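Local coordinates for protein 2-(acetamidomethylene)succinate hydrolase (Mesorhizobium loti, PDB 3KXP) that catalyses the last step of vitamin B6 degradation, hydrolysing (E)-2-(acetamidomethylene)succinate to succinic semialdehyde, acetate, ammonia and carbon dioxide, at residues Met71-Gly76 against Pro86-Leu91; Ser161-Asp166 against Leu259-Glu264; Phe167-Glu172 against Ala275-Leu280. All blocks are in the same frame, centred on the assembly; numbering follows the deposited sequence.

Interaction 1: Met71-Gly76 against Pro86-Leu91; sequences MLFFHG and PLMIRL
Met71 and Phe73, two residues apart on strand 70-74, turn their side chains toward the short helix 85-89 and the residues just after it, and the CA of Phe73 stands 8.7 Å from that of Met88, a gap bridged by side chains. The phenyl ring of Phe73 is the centre of the contact. Met88, modelled as selenomethionine, lies across one of its faces, with CG 4.1 Å from the ring centroid and only 12° off the ring normal, a CH-pi contact. Its CG sits beside the backbone N, opposite the carbonyl carbon (chi1 -52°), and the chain then bends at chi3 (100°), which brings the terminal methyl in beside the ring's outline, CE 3.3 Å from Phe73 CD1. SE stands above the same face, 4.8 Å from the centroid, a more distant Met-aromatic contact. At the edge of the ring the partners are aliphatic: Leu87 CD2 lies 3.7 Å from Phe73 CE2, and Leu91 CD1 is 4.2 Å from Phe73 CZ. That same Leu91 methyl reaches the selenium of Met71, also a selenomethionine, at 3.8 Å from SE, the two side chains meeting nearly at right angles. Strand, helix and the following strand 96-100 form a beta-alpha-beta unit, a building block of the alpha/beta hydrolase fold, and Leu87 also packs on helix 301-313. With no hydrogen bond between the segments, cohesion here is purely apolar: dispersion and weak CH-pi attraction hold the helix to the sheet, selenium standing where native methionines carry sulfur.

Interaction 2: Ser161-Asp166 against Leu259-Glu264; sequences SVVAID and LIVRGE
Val162, Ala164 and Asp166 alternate with Leu259, Val261 and Gly263 in hydrogen bonds that zip two neighbouring parallel strands together, their short axes 4.9 Å apart at an angle of 17°. The tight part is this backbone seam: Leu259 N to Val162 O is 2.8 Å, and Asp166 N to Val261 O is 2.7 Å. Where strand 161-165 ends, a carboxylate takes over the pattern, Asp166 OD1 accepting from Gly263 N at 3.0 Å, met nearly head-on along the C-O bond. Together with the bonds of OD2 to His294 ND1 and Ser266 OG, this one helps to orient the carboxylate, consistent with Asp166 being the acid of the catalytic triad. Side chains meet more loosely: on the face shared by Val163, Ile165, Leu259 and Val261, Val163 CG1 is 4.3 Å from Leu259 CD2, and Ile165 CG1 is 4.2 Å from Val261 CB. The seam gives out at partly exposed Glu264, which bonds instead to Gly291 N and forms a salt bridge with Arg279 of the second subunit. Helix 143-154 packs against Val162 and Ala164 on one face of the sheet, Phe311 of helix 301-313 against Val163 and Leu259 on the other, while strand 136-141 flanks strand 159-165.

Interaction 3: Phe167-Glu172 against Ala275-Leu280; sequences FTPYIE and AKTSRL
Tyr170 CG lies beside its backbone N and opposite the carbonyl carbon (chi1 -50°), which lays the ring against Lys276, while Thr277 on helix 271-280 holds OG1 beside its own N (chi1 -59°), turned to Thr168 and Pro169. Lys276 CB sits over one face of the phenol, 3.8 Å from the ring centroid and 23° off the normal, a CH-pi contact displaced toward CD1. The lysine chain then runs on extended, with CD passing 4.0 Å from Tyr170 CG. At the far end of the ring, Tyr170 OH rests 3.8 Å from Leu280 CD2, and a water that donates to Lys276 O also makes a weak hydrogen bond to that hydroxyl. Deeper in, Thr277 OG1 comes within 3.2 Å of Thr168 CB and 3.3 Å of Pro169 CD, and is also hydrogen-bonded to Ala273 O, one helical turn back. Thr168 OG1 donates to Pro169 O at 3.0 Å, in the carbonyl plane on a lone pair. Replacing Tyr170 by an alanine would probably strip the aliphatic part of Lys276 of its aromatic cover and leave the bridging water without its phenol partner. The loop 167-172, leading from strand 159-165 just after Asp166 to helix 173-182, is laid here against helix 271-280. The contact thus grades from buried threonine and proline to a more exposed side at Tyr170 and Lys276, where van der Waals contact and a bridging water join loop to helix.

Overall arrangement
All three contacts belong to one alpha/beta hydrolase fold and illustrate how a sheet is knitted and then covered. Interactions 1 and 2 share the central sheet, centres 14 Å apart, but do not touch; their nearest atoms are about 6 Å apart. Interaction 2 runs straight into interaction 3: Phe167 follows Asp166, and Ile260 bridges them, its CD1 3.8 Å from Thr277 CG2 and its CG2 3.9 Å from Thr168 CG2. Interaction 2 holds Asp166 of the probable active site, its side chain about 3 Å from that of His294 and about 6 Å from that of Ser142, the likely nucleophile. Interaction 1, 24 Å from interaction 3 between centres, lies away from these active-site residues.

Interaction 1: Met71-Gly76 against Pro86-Leu91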
HETATM    1  N   MSE A  71      -5.365  -6.839  16.494  1.00 35.00           N
HETATM    2  CA  MSE A  71      -5.346  -7.255  15.099  1.00 34.47           C
HETATM    3  C   MSE A  71      -6.152  -8.546  14.974  1.00 32.25           C
HETATM    4  O   MSE A  71      -5.742  -9.594  15.474  1.00 30.14           O
HETATM    5  CB  MSE A  71      -3.916  -7.486  14.636  1.00 38.23           C
HETATM    6  CG  MSE A  71      -3.797  -7.663  13.142  1.00 47.25           C
HETATM    7 SE   MSE A  71      -1.951  -7.757  12.575  1.00 64.15          SE
HETATM    8  CE  MSE A  71      -1.521  -5.869  12.645  1.00 56.57           C
ATOM      9  N   LEU A  72      -7.299  -8.463  14.304  1.00 30.86           N
ATOM     10  CA  LEU A  72      -8.187  -9.614  14.137  1.00 29.78           C
ATOM     11  C   LEU A  72      -8.048 -10.298  12.777  1.00 30.01           C
ATOM     12  O   LEU A  72      -7.927  -9.628  11.752  1.00 30.70           O
ATOM     13  CB  LEU A  72      -9.637  -9.170  14.347  1.00 27.66           C
ATOM     14  CG  LEU A  72      -9.888  -8.474  15.689  1.00 29.72           C
ATOM     15  CD1 LEU A  72     -11.310  -7.949  15.755  1.00 28.77           C
ATOM     16  CD2 LEU A  72      -9.621  -9.455  16.825  1.00 31.33           C
ATOM     17  N   PHE A  73      -8.077 -11.631  12.774  1.00 26.88           N
ATOM     18  CA  PHE A  73      -7.949 -12.396  11.540  1.00 24.73           C
ATOM     19  C   PHE A  73      -9.208 -13.214  11.227  1.00 24.78           C
ATOM     20  O   PHE A  73      -9.689 -13.972  12.070  1.00 25.60           O
ATOM     21  CB  PHE A  73      -6.754 -13.340  11.628  1.00 25.41           C
ATOM     22  CG  PHE A  73      -5.428 -12.651  11.809  1.00 24.17           C
ATOM     23  CD1 PHE A  73      -5.097 -12.044  13.017  1.00 26.56           C
ATOM     24  CD2 PHE A  73      -4.480 -12.674  10.798  1.00 24.45           C
ATOM     25  CE1 PHE A  73      -3.832 -11.480  13.215  1.00 25.31           C
ATOM     26  CE2 PHE A  73      -3.210 -12.109  10.988  1.00 26.53           C
ATOM     27  CZ  PHE A  73      -2.890 -11.516  12.196  1.00 23.00           C
ATOM     28  N   PHE A  74      -9.722 -13.078  10.005  1.00 22.69           N
ATOM     29  CA  PHE A  74     -10.928 -13.787   9.588  1.00 21.99           C
ATOM     30  C   PHE A  74     -10.712 -14.687   8.364  1.00 22.33           C
ATOM     31  O   PHE A  74     -10.391 -14.209   7.272  1.00 21.92           O
ATOM     32  CB  PHE A  74     -12.039 -12.779   9.305  1.00 21.39           C
ATOM     33  CG  PHE A  74     -12.284 -11.829  10.434  1.00 25.43           C
ATOM     34  CD1 PHE A  74     -11.452 -10.728  10.629  1.00 25.81           C
ATOM     35  CD2 PHE A  74     -13.332 -12.042  11.326  1.00 25.55           C
ATOM     36  CE1 PHE A  74     -11.659  -9.852  11.693  1.00 26.16           C
ATOM     37  CE2 PHE A  74     -13.549 -11.170  12.395  1.00 26.39           C
ATOM     38  CZ  PHE A  74     -12.710 -10.073  12.578  1.00 25.27           C
ATOM     39  N   HIS A  75     -10.922 -15.986   8.564  1.00 19.67           N
ATOM     40  CA  HIS A  75     -10.745 -17.028   7.547  1.00 19.08           C
ATOM     41  C   HIS A  75     -11.741 -17.009   6.374  1.00 18.12           C
ATOM     42  O   HIS A  75     -12.718 -16.257   6.376  1.00 19.74           O
ATOM     43  CB  HIS A  75     -10.832 -18.389   8.241  1.00 18.10           C
ATOM     44  CG  HIS A  75     -12.178 -18.658   8.838  1.00 15.66           C
ATOM     45  ND1 HIS A  75     -13.270 -19.010   8.075  1.00 17.50           N
ATOM     46  CD2 HIS A  75     -12.638 -18.510  10.104  1.00 15.19           C
ATOM     47  CE1 HIS A  75     -14.346 -19.061   8.841  1.00 14.49           C
ATOM     48  NE2 HIS A  75     -13.990 -18.760  10.076  1.00 14.21           N
ATOM     49  N   GLY A  76     -11.495 -17.863   5.381  1.00 17.45           N
ATOM     50  CA  GLY A  76     -12.387 -17.958   4.234  1.00 16.33           C
ATOM     51  C   GLY A  76     -13.500 -18.969   4.490  1.00 18.12           C
ATOM     52  O   GLY A  76     -13.506 -19.622   5.540  1.00 18.41           O
ATOM     53  N   PRO A  86       0.316 -19.670  12.096  1.00 29.79           N
ATOM     54  CA  PRO A  86       1.685 -19.452  11.610  1.00 30.79           C
ATOM     55  C   PRO A  86       1.992 -17.971  11.361  1.00 32.88           C
ATOM     56  O   PRO A  86       3.097 -17.496  11.629  1.00 33.28           O
ATOM     57  CB  PRO A  86       1.731 -20.263  10.314  1.00 30.96           C
ATOM     58  CG  PRO A  86       0.690 -21.324  10.527  1.00 29.29           C
ATOM     59  CD  PRO A  86      -0.426 -20.567  11.195  1.00 28.91           C
ATOM     60  N   LEU A  87       1.008 -17.250  10.837  1.00 33.69           N
ATOM     61  CA  LEU A  87       1.175 -15.836  10.547  1.00 35.06           C
ATOM     62  C   LEU A  87       1.145 -14.968  11.807  1.00 37.92           C
ATOM     63  O   LEU A  87       1.879 -13.979  11.908  1.00 38.32           O
ATOM     64  CB  LEU A  87       0.086 -15.373   9.577  1.00 31.38           C
ATOM     65  CG  LEU A  87       0.084 -13.871   9.281  1.00 30.58           C
ATOM     66  CD1 LEU A  87       1.440 -13.473   8.704  1.00 28.54           C
ATOM     67  CD2 LEU A  87      -1.052 -13.524   8.325  1.00 27.98           C
HETATM   68  N   MSE A  88       0.305 -15.346  12.766  1.00 40.51           N
HETATM   69  CA  MSE A  88       0.152 -14.594  14.009  1.00 43.96           C
HETATM   70  C   MSE A  88       1.364 -14.630  14.921  1.00 43.31           C
HETATM   71  O   MSE A  88       1.729 -13.618  15.518  1.00 41.34           O
HETATM   72  CB  MSE A  88      -1.051 -15.110  14.790  1.00 49.46           C
HETATM   73  CG  MSE A  88      -2.318 -15.169  13.986  1.00 57.99           C
HETATM   74 SE   MSE A  88      -3.760 -15.824  15.056  1.00 71.90          SE
HETATM   75  CE  MSE A  88      -4.578 -14.137  15.466  1.00 66.79           C
ATOM     76  N   ILE A  89       1.975 -15.802  15.049  1.00 43.21           N
ATOM     77  CA  ILE A  89       3.142 -15.934  15.903  1.00 44.31           C
ATOM     78  C   ILE A  89       4.166 -14.870  15.520  1.00 43.45           C
ATOM     79  O   ILE A  89       4.888 -14.359  16.371  1.00 42.68           O
ATOM     80  CB  ILE A  89       3.779 -17.332  15.772  1.00 44.47           C
ATOM     81  CG1 ILE A  89       2.818 -18.390  16.311  1.00 46.53           C
ATOM     82  CG2 ILE A  89       5.081 -17.386  16.546  1.00 46.17           C
ATOM     83  CD1 ILE A  89       3.368 -19.805  16.279  1.00 47.48           C
ATOM     84  N   ARG A  90       4.192 -14.532  14.233  1.00 42.92           N
ATOM     85  CA  ARG A  90       5.118 -13.544  13.681  1.00 41.56           C
ATOM     86  C   ARG A  90       4.797 -12.098  14.046  1.00 39.71           C
ATOM     87  O   ARG A  90       5.653 -11.225  13.930  1.00 39.77           O
ATOM     88  CB  ARG A  90       5.145 -13.658  12.156  1.00 44.17           C
ATOM     89  CG  ARG A  90       5.829 -14.896  11.607  1.00 45.85           C
ATOM     90  CD  ARG A  90       7.333 -14.704  11.555  1.00 49.84           C
ATOM     91  NE  ARG A  90       7.978 -15.732  10.749  1.00 53.14           N
ATOM     92  CZ  ARG A  90       7.679 -15.982   9.478  1.00 55.88           C
ATOM     93  NH1 ARG A  90       6.740 -15.281   8.859  1.00 57.39           N
ATOM     94  NH2 ARG A  90       8.320 -16.939   8.821  1.00 58.89           N
ATOM     95  N   LEU A  91       3.569 -11.838  14.476  1.00 37.56           N
ATOM     96  CA  LEU A  91       3.176 -10.475  14.813  1.00 37.97           C
ATOM     97  C   LEU A  91       2.766 -10.310  16.268  1.00 38.98           C
ATOM     98  O   LEU A  91       2.418  -9.206  16.690  1.00 39.16           O
ATOM     99  CB  LEU A  91       2.017 -10.037  13.908  1.00 35.89           C
ATOM    100  CG  LEU A  91       2.310  -9.941  12.407  1.00 34.96           C
ATOM    101  CD1 LEU A  91       1.014  -9.994  11.607  1.00 34.03           C
ATOM    102  CD2 LEU A  91       3.074  -8.667  12.125  1.00 32.11           C
TER

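Interaction 2: Ser161-Asp166 against Leu259-Glu264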
ATOM      1  N   SER A 161      -7.618  -0.306  10.133  1.00 29.40           N
ATOM      2  CA  SER A 161      -7.256  -0.596   8.757  1.00 27.93           C
ATOM      3  C   SER A 161      -7.587  -2.036   8.401  1.00 28.21           C
ATOM      4  O   SER A 161      -7.761  -2.886   9.278  1.00 27.27           O
ATOM      5  CB  SER A 161      -5.763  -0.357   8.551  1.00 26.28           C
ATOM      6  OG  SER A 161      -5.012  -1.083   9.504  1.00 29.29           O
ATOM      7  N   VAL A 162      -7.654  -2.308   7.104  1.00 26.88           N
ATOM      8  CA  VAL A 162      -7.972  -3.641   6.628  1.00 26.02           C
ATOM      9  C   VAL A 162      -6.986  -4.166   5.601  1.00 25.36           C
ATOM     10  O   VAL A 162      -6.504  -3.424   4.748  1.00 27.97           O
ATOM     11  CB  VAL A 162      -9.354  -3.679   5.959  1.00 24.56           C
ATOM     12  CG1 VAL A 162      -9.647  -5.088   5.454  1.00 22.75           C
ATOM     13  CG2 VAL A 162     -10.415  -3.213   6.927  1.00 27.83           C
ATOM     14  N   VAL A 163      -6.692  -5.452   5.699  1.00 22.63           N
ATOM     15  CA  VAL A 163      -5.842  -6.126   4.737  1.00 20.31           C
ATOM     16  C   VAL A 163      -6.810  -7.132   4.117  1.00 20.85           C
ATOM     17  O   VAL A 163      -7.066  -8.191   4.693  1.00 21.87           O
ATOM     18  CB  VAL A 163      -4.682  -6.882   5.404  1.00 20.60           C
ATOM     19  CG1 VAL A 163      -3.956  -7.707   4.371  1.00 16.63           C
ATOM     20  CG2 VAL A 163      -3.710  -5.893   6.065  1.00 20.88           C
ATOM     21  N   ALA A 164      -7.373  -6.771   2.964  1.00 18.83           N
ATOM     22  CA  ALA A 164      -8.331  -7.608   2.250  1.00 18.01           C
ATOM     23  C   ALA A 164      -7.645  -8.590   1.294  1.00 19.90           C
ATOM     24  O   ALA A 164      -7.336  -8.249   0.151  1.00 17.58           O
ATOM     25  CB  ALA A 164      -9.302  -6.725   1.477  1.00 17.08           C
ATOM     26  N   ILE A 165      -7.434  -9.816   1.759  1.00 20.68           N
ATOM     27  CA  ILE A 165      -6.771 -10.836   0.951  1.00 21.32           C
ATOM     28  C   ILE A 165      -7.689 -11.647   0.035  1.00 21.95           C
ATOM     29  O   ILE A 165      -8.437 -12.510   0.489  1.00 23.63           O
ATOM     30  CB  ILE A 165      -6.004 -11.843   1.847  1.00 21.28           C
ATOM     31  CG1 ILE A 165      -4.997 -11.096   2.733  1.00 21.37           C
ATOM     32  CG2 ILE A 165      -5.297 -12.880   0.975  1.00 21.21           C
ATOM     33  CD1 ILE A 165      -4.180 -12.012   3.646  1.00 16.99           C
ATOM     34  N   ASP A 166      -7.612 -11.347  -1.256  1.00 23.19           N
ATOM     35  CA  ASP A 166      -8.346 -12.036  -2.316  1.00 23.33           C
ATOM     36  C   ASP A 166      -9.872 -12.023  -2.367  1.00 23.16           C
ATOM     37  O   ASP A 166     -10.503 -13.084  -2.440  1.00 21.29           O
ATOM     38  CB  ASP A 166      -7.866 -13.486  -2.411  1.00 24.00           C
ATOM     39  CG  ASP A 166      -7.582 -13.907  -3.845  1.00 27.73           C
ATOM     40  OD1 ASP A 166      -6.671 -13.313  -4.461  1.00 33.82           O
ATOM     41  OD2 ASP A 166      -8.266 -14.814  -4.368  1.00 26.50           O
ATOM     42  N   LEU A 259      -5.630  -2.374   2.257  1.00 22.93           N
ATOM     43  CA  LEU A 259      -4.612  -2.914   1.377  1.00 22.21           C
ATOM     44  C   LEU A 259      -5.267  -4.070   0.623  1.00 23.42           C
ATOM     45  O   LEU A 259      -5.821  -4.979   1.236  1.00 24.26           O
ATOM     46  CB  LEU A 259      -3.430  -3.437   2.183  1.00 19.39           C
ATOM     47  CG  LEU A 259      -2.363  -4.190   1.378  1.00 19.77           C
ATOM     48  CD1 LEU A 259      -1.543  -3.203   0.543  1.00 20.64           C
ATOM     49  CD2 LEU A 259      -1.441  -4.948   2.337  1.00 18.06           C
ATOM     50  N   ILE A 260      -5.220  -4.032  -0.701  1.00 23.21           N
ATOM     51  CA  ILE A 260      -5.817  -5.099  -1.492  1.00 24.09           C
ATOM     52  C   ILE A 260      -4.731  -6.085  -1.892  1.00 25.41           C
ATOM     53  O   ILE A 260      -3.724  -5.705  -2.497  1.00 26.63           O
ATOM     54  CB  ILE A 260      -6.477  -4.559  -2.772  1.00 22.63           C
ATOM     55  CG1 ILE A 260      -7.547  -3.527  -2.418  1.00 23.71           C
ATOM     56  CG2 ILE A 260      -7.103  -5.704  -3.546  1.00 22.23           C
ATOM     57  CD1 ILE A 260      -8.140  -2.825  -3.633  1.00 21.74           C
ATOM     58  N   VAL A 261      -4.926  -7.350  -1.540  1.00 23.43           N
ATOM     59  CA  VAL A 261      -3.958  -8.377  -1.885  1.00 21.83           C
ATOM     60  C   VAL A 261      -4.624  -9.399  -2.785  1.00 23.47           C
ATOM     61  O   VAL A 261      -5.693  -9.917  -2.453  1.00 24.60           O
ATOM     62  CB  VAL A 261      -3.414  -9.094  -0.633  1.00 18.71           C
ATOM     63  CG1 VAL A 261      -2.489 -10.222  -1.044  1.00 16.82           C
ATOM     64  CG2 VAL A 261      -2.663  -8.103   0.246  1.00 19.10           C
ATOM     65  N   ARG A 262      -4.015  -9.663  -3.938  1.00 22.20           N
ATOM     66  CA  ARG A 262      -4.557 -10.653  -4.863  1.00 22.29           C
ATOM     67  C   ARG A 262      -3.485 -11.664  -5.202  1.00 21.54           C
ATOM     68  O   ARG A 262      -2.298 -11.337  -5.232  1.00 20.53           O
ATOM     69  CB  ARG A 262      -5.035 -10.027  -6.183  1.00 20.91           C
ATOM     70  CG  ARG A 262      -5.712 -11.065  -7.093  1.00 22.76           C
ATOM     71  CD  ARG A 262      -5.988 -10.589  -8.507  1.00 24.45           C
ATOM     72  NE  ARG A 262      -4.850 -10.868  -9.372  1.00 30.43           N
ATOM     73  CZ  ARG A 262      -4.785 -11.850 -10.266  1.00 26.71           C
ATOM     74  NH1 ARG A 262      -5.803 -12.681 -10.452  1.00 25.99           N
ATOM     75  NH2 ARG A 262      -3.676 -12.007 -10.967  1.00 27.26           N
ATOM     76  N   GLY A 263      -3.908 -12.893  -5.453  1.00 21.23           N
ATOM     77  CA  GLY A 263      -2.959 -13.915  -5.841  1.00 22.78           C
ATOM     78  C   GLY A 263      -2.863 -13.843  -7.354  1.00 21.60           C
ATOM     79  O   GLY A 263      -3.881 -13.681  -8.032  1.00 20.26           O
ATOM     80  N   GLU A 264      -1.653 -13.947  -7.888  1.00 20.48           N
ATOM     81  CA  GLU A 264      -1.461 -13.889  -9.332  1.00 22.04           C
ATOM     82  C   GLU A 264      -2.346 -14.858 -10.111  1.00 21.82           C
ATOM     83  O   GLU A 264      -2.940 -14.482 -11.118  1.00 20.52           O
ATOM     84  CB  GLU A 264       0.007 -14.148  -9.687  1.00 24.34           C
ATOM     85  CG  GLU A 264       0.245 -14.335 -11.174  1.00 27.06           C
ATOM     86  CD  GLU A 264       1.688 -14.666 -11.499  1.00 30.13           C
ATOM     87  OE1 GLU A 264       2.284 -15.506 -10.791  1.00 29.96           O
ATOM     88  OE2 GLU A 264       2.219 -14.095 -12.473  1.00 33.48           O
TER

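Interaction 3: Phe167-Glu172 against Ala275-Leu280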
ATOM      1  N   PHE A 167     -10.458 -10.829  -2.328  1.00 20.63           N
ATOM      2  CA  PHE A 167     -11.900 -10.683  -2.447  1.00 19.94           C
ATOM      3  C   PHE A 167     -12.253  -9.232  -2.661  1.00 21.14           C
ATOM      4  O   PHE A 167     -12.246  -8.422  -1.734  1.00 25.06           O
ATOM      5  CB  PHE A 167     -12.656 -11.225  -1.232  1.00 19.94           C
ATOM      6  CG  PHE A 167     -14.093 -11.575  -1.541  1.00 16.70           C
ATOM      7  CD1 PHE A 167     -15.022 -10.578  -1.817  1.00 16.06           C
ATOM      8  CD2 PHE A 167     -14.489 -12.901  -1.648  1.00 16.92           C
ATOM      9  CE1 PHE A 167     -16.330 -10.897  -2.204  1.00 17.61           C
ATOM     10  CE2 PHE A 167     -15.793 -13.236  -2.033  1.00 19.25           C
ATOM     11  CZ  PHE A 167     -16.715 -12.228  -2.315  1.00 16.94           C
ATOM     12  N   THR A 168     -12.589  -8.921  -3.900  1.00 20.70           N
ATOM     13  CA  THR A 168     -12.917  -7.567  -4.307  1.00 19.20           C
ATOM     14  C   THR A 168     -14.292  -7.563  -4.963  1.00 19.42           C
ATOM     15  O   THR A 168     -14.931  -8.606  -5.095  1.00 18.43           O
ATOM     16  CB  THR A 168     -11.912  -7.091  -5.362  1.00 20.58           C
ATOM     17  OG1 THR A 168     -12.026  -7.937  -6.517  1.00 19.82           O
ATOM     18  CG2 THR A 168     -10.474  -7.160  -4.824  1.00 18.36           C
ATOM     19  N   PRO A 169     -14.767  -6.384  -5.378  1.00 19.55           N
ATOM     20  CA  PRO A 169     -16.076  -6.363  -6.029  1.00 21.01           C
ATOM     21  C   PRO A 169     -15.808  -6.835  -7.456  1.00 23.04           C
ATOM     22  O   PRO A 169     -14.660  -7.132  -7.800  1.00 22.70           O
ATOM     23  CB  PRO A 169     -16.466  -4.881  -6.000  1.00 20.86           C
ATOM     24  CG  PRO A 169     -15.558  -4.262  -4.949  1.00 19.68           C
ATOM     25  CD  PRO A 169     -14.275  -5.017  -5.140  1.00 20.64           C
ATOM     26  N   TYR A 170     -16.852  -6.916  -8.272  1.00 24.17           N
ATOM     27  CA  TYR A 170     -16.718  -7.305  -9.674  1.00 25.36           C
ATOM     28  C   TYR A 170     -16.320  -8.749  -9.986  1.00 27.18           C
ATOM     29  O   TYR A 170     -16.001  -9.061 -11.132  1.00 29.83           O
ATOM     30  CB  TYR A 170     -15.730  -6.373 -10.379  1.00 24.96           C
ATOM     31  CG  TYR A 170     -16.006  -4.907 -10.177  1.00 25.88           C
ATOM     32  CD1 TYR A 170     -15.136  -4.108  -9.428  1.00 24.26           C
ATOM     33  CD2 TYR A 170     -17.144  -4.309 -10.728  1.00 26.60           C
ATOM     34  CE1 TYR A 170     -15.397  -2.746  -9.232  1.00 24.97           C
ATOM     35  CE2 TYR A 170     -17.415  -2.949 -10.540  1.00 25.17           C
ATOM     36  CZ  TYR A 170     -16.541  -2.176  -9.790  1.00 25.73           C
ATOM     37  OH  TYR A 170     -16.824  -0.842  -9.587  1.00 29.10           O
ATOM     38  N   ILE A 171     -16.322  -9.630  -8.992  1.00 27.28           N
ATOM     39  CA  ILE A 171     -15.976 -11.027  -9.246  1.00 26.06           C
ATOM     40  C   ILE A 171     -16.996 -11.584 -10.243  1.00 26.89           C
ATOM     41  O   ILE A 171     -18.198 -11.379 -10.078  1.00 27.81           O
ATOM     42  CB  ILE A 171     -16.020 -11.841  -7.946  1.00 23.92           C
ATOM     43  CG1 ILE A 171     -14.969 -11.295  -6.973  1.00 23.93           C
ATOM     44  CG2 ILE A 171     -15.792 -13.315  -8.240  1.00 22.13           C
ATOM     45  CD1 ILE A 171     -14.958 -11.978  -5.625  1.00 22.40           C
ATOM     46  N   GLU A 172     -16.530 -12.276 -11.278  1.00 27.78           N
ATOM     47  CA  GLU A 172     -17.453 -12.812 -12.279  1.00 29.44           C
ATOM     48  C   GLU A 172     -18.294 -13.987 -11.800  1.00 28.77           C
ATOM     49  O   GLU A 172     -17.862 -14.794 -10.976  1.00 27.93           O
ATOM     50  CB  GLU A 172     -16.710 -13.194 -13.565  1.00 30.93           C
ATOM     51  CG  GLU A 172     -15.420 -13.942 -13.344  1.00 38.44           C
ATOM     52  CD  GLU A 172     -14.202 -13.029 -13.253  1.00 38.88           C
ATOM     53  OE1 GLU A 172     -13.210 -13.462 -12.636  1.00 41.95           O
ATOM     54  OE2 GLU A 172     -14.222 -11.902 -13.807  1.00 38.04           O
ATOM     55  N   ALA A 275      -8.548  -4.945 -11.622  1.00 21.33           N
ATOM     56  CA  ALA A 275      -8.395  -3.724 -12.409  1.00 22.05           C
ATOM     57  C   ALA A 275      -9.596  -2.790 -12.230  1.00 22.45           C
ATOM     58  O   ALA A 275      -9.432  -1.578 -12.087  1.00 23.29           O
ATOM     59  CB  ALA A 275      -8.212  -4.069 -13.886  1.00 20.41           C
ATOM     60  N   LYS A 276     -10.801  -3.353 -12.238  1.00 23.85           N
ATOM     61  CA  LYS A 276     -12.016  -2.559 -12.065  1.00 24.57           C
ATOM     62  C   LYS A 276     -12.068  -2.003 -10.650  1.00 24.69           C
ATOM     63  O   LYS A 276     -12.424  -0.841 -10.443  1.00 25.80           O
ATOM     64  CB  LYS A 276     -13.257  -3.412 -12.330  1.00 26.72           C
ATOM     65  CG  LYS A 276     -13.327  -3.979 -13.737  1.00 26.83           C
ATOM     66  CD  LYS A 276     -14.494  -4.938 -13.890  1.00 31.21           C
ATOM     67  CE  LYS A 276     -14.456  -5.637 -15.244  1.00 35.74           C
ATOM     68  NZ  LYS A 276     -15.565  -6.628 -15.409  1.00 38.53           N
ATOM     69  N   THR A 277     -11.704  -2.835  -9.678  1.00 23.74           N
ATOM     70  CA  THR A 277     -11.695  -2.418  -8.280  1.00 22.24           C
ATOM     71  C   THR A 277     -10.772  -1.209  -8.124  1.00 22.57           C
ATOM     72  O   THR A 277     -11.169  -0.189  -7.557  1.00 23.24           O
ATOM     73  CB  THR A 277     -11.201  -3.553  -7.349  1.00 22.34           C
ATOM     74  OG1 THR A 277     -12.049  -4.702  -7.494  1.00 24.24           O
ATOM     75  CG2 THR A 277     -11.223  -3.101  -5.897  1.00 21.06           C
ATOM     76  N   SER A 278      -9.545  -1.326  -8.630  1.00 22.02           N
ATOM     77  CA  SER A 278      -8.582  -0.234  -8.547  1.00 23.75           C
ATOM     78  C   SER A 278      -9.081   1.026  -9.244  1.00 24.29           C
ATOM     79  O   SER A 278      -8.756   2.127  -8.837  1.00 25.81           O
ATOM     80  CB  SER A 278      -7.236  -0.653  -9.142  1.00 23.33           C
ATOM     81  OG  SER A 278      -6.523  -1.469  -8.229  1.00 25.88           O
ATOM     82  N   ARG A 279      -9.870   0.869 -10.297  1.00 24.87           N
ATOM     83  CA  ARG A 279     -10.404   2.028 -11.001  1.00 27.26           C
ATOM     84  C   ARG A 279     -11.491   2.690 -10.136  1.00 26.81           C
ATOM     85  O   ARG A 279     -11.695   3.902 -10.192  1.00 23.94           O
ATOM     86  CB  ARG A 279     -10.982   1.592 -12.347  1.00 30.34           C
ATOM     87  CG  ARG A 279     -11.598   2.707 -13.154  1.00 36.49           C
ATOM     88  CD  ARG A 279     -12.083   2.158 -14.488  1.00 40.82           C
ATOM     89  NE  ARG A 279     -11.027   1.394 -15.146  1.00 40.81           N
ATOM     90  CZ  ARG A 279     -11.144   0.123 -15.519  1.00 41.53           C
ATOM     91  NH1 ARG A 279     -12.275  -0.537 -15.302  1.00 38.65           N
ATOM     92  NH2 ARG A 279     -10.123  -0.491 -16.103  1.00 41.92           N
ATOM     93  N   LEU A 280     -12.179   1.875  -9.338  1.00 26.14           N
ATOM     94  CA  LEU A 280     -13.231   2.346  -8.440  1.00 26.56           C
ATOM     95  C   LEU A 280     -12.593   3.100  -7.271  1.00 26.69           C
ATOM     96  O   LEU A 280     -13.091   4.143  -6.830  1.00 26.80           O
ATOM     97  CB  LEU A 280     -14.031   1.154  -7.897  1.00 25.29           C
ATOM     98  CG  LEU A 280     -15.058   1.498  -6.816  1.00 24.31           C
ATOM     99  CD1 LEU A 280     -16.186   2.319  -7.439  1.00 22.15           C
ATOM    100  CD2 LEU A 280     -15.596   0.210  -6.187  1.00 23.12           C
TER
HETATM  101  O   HOH W   1     -14.882   0.123 -11.689  1.00 28.11           O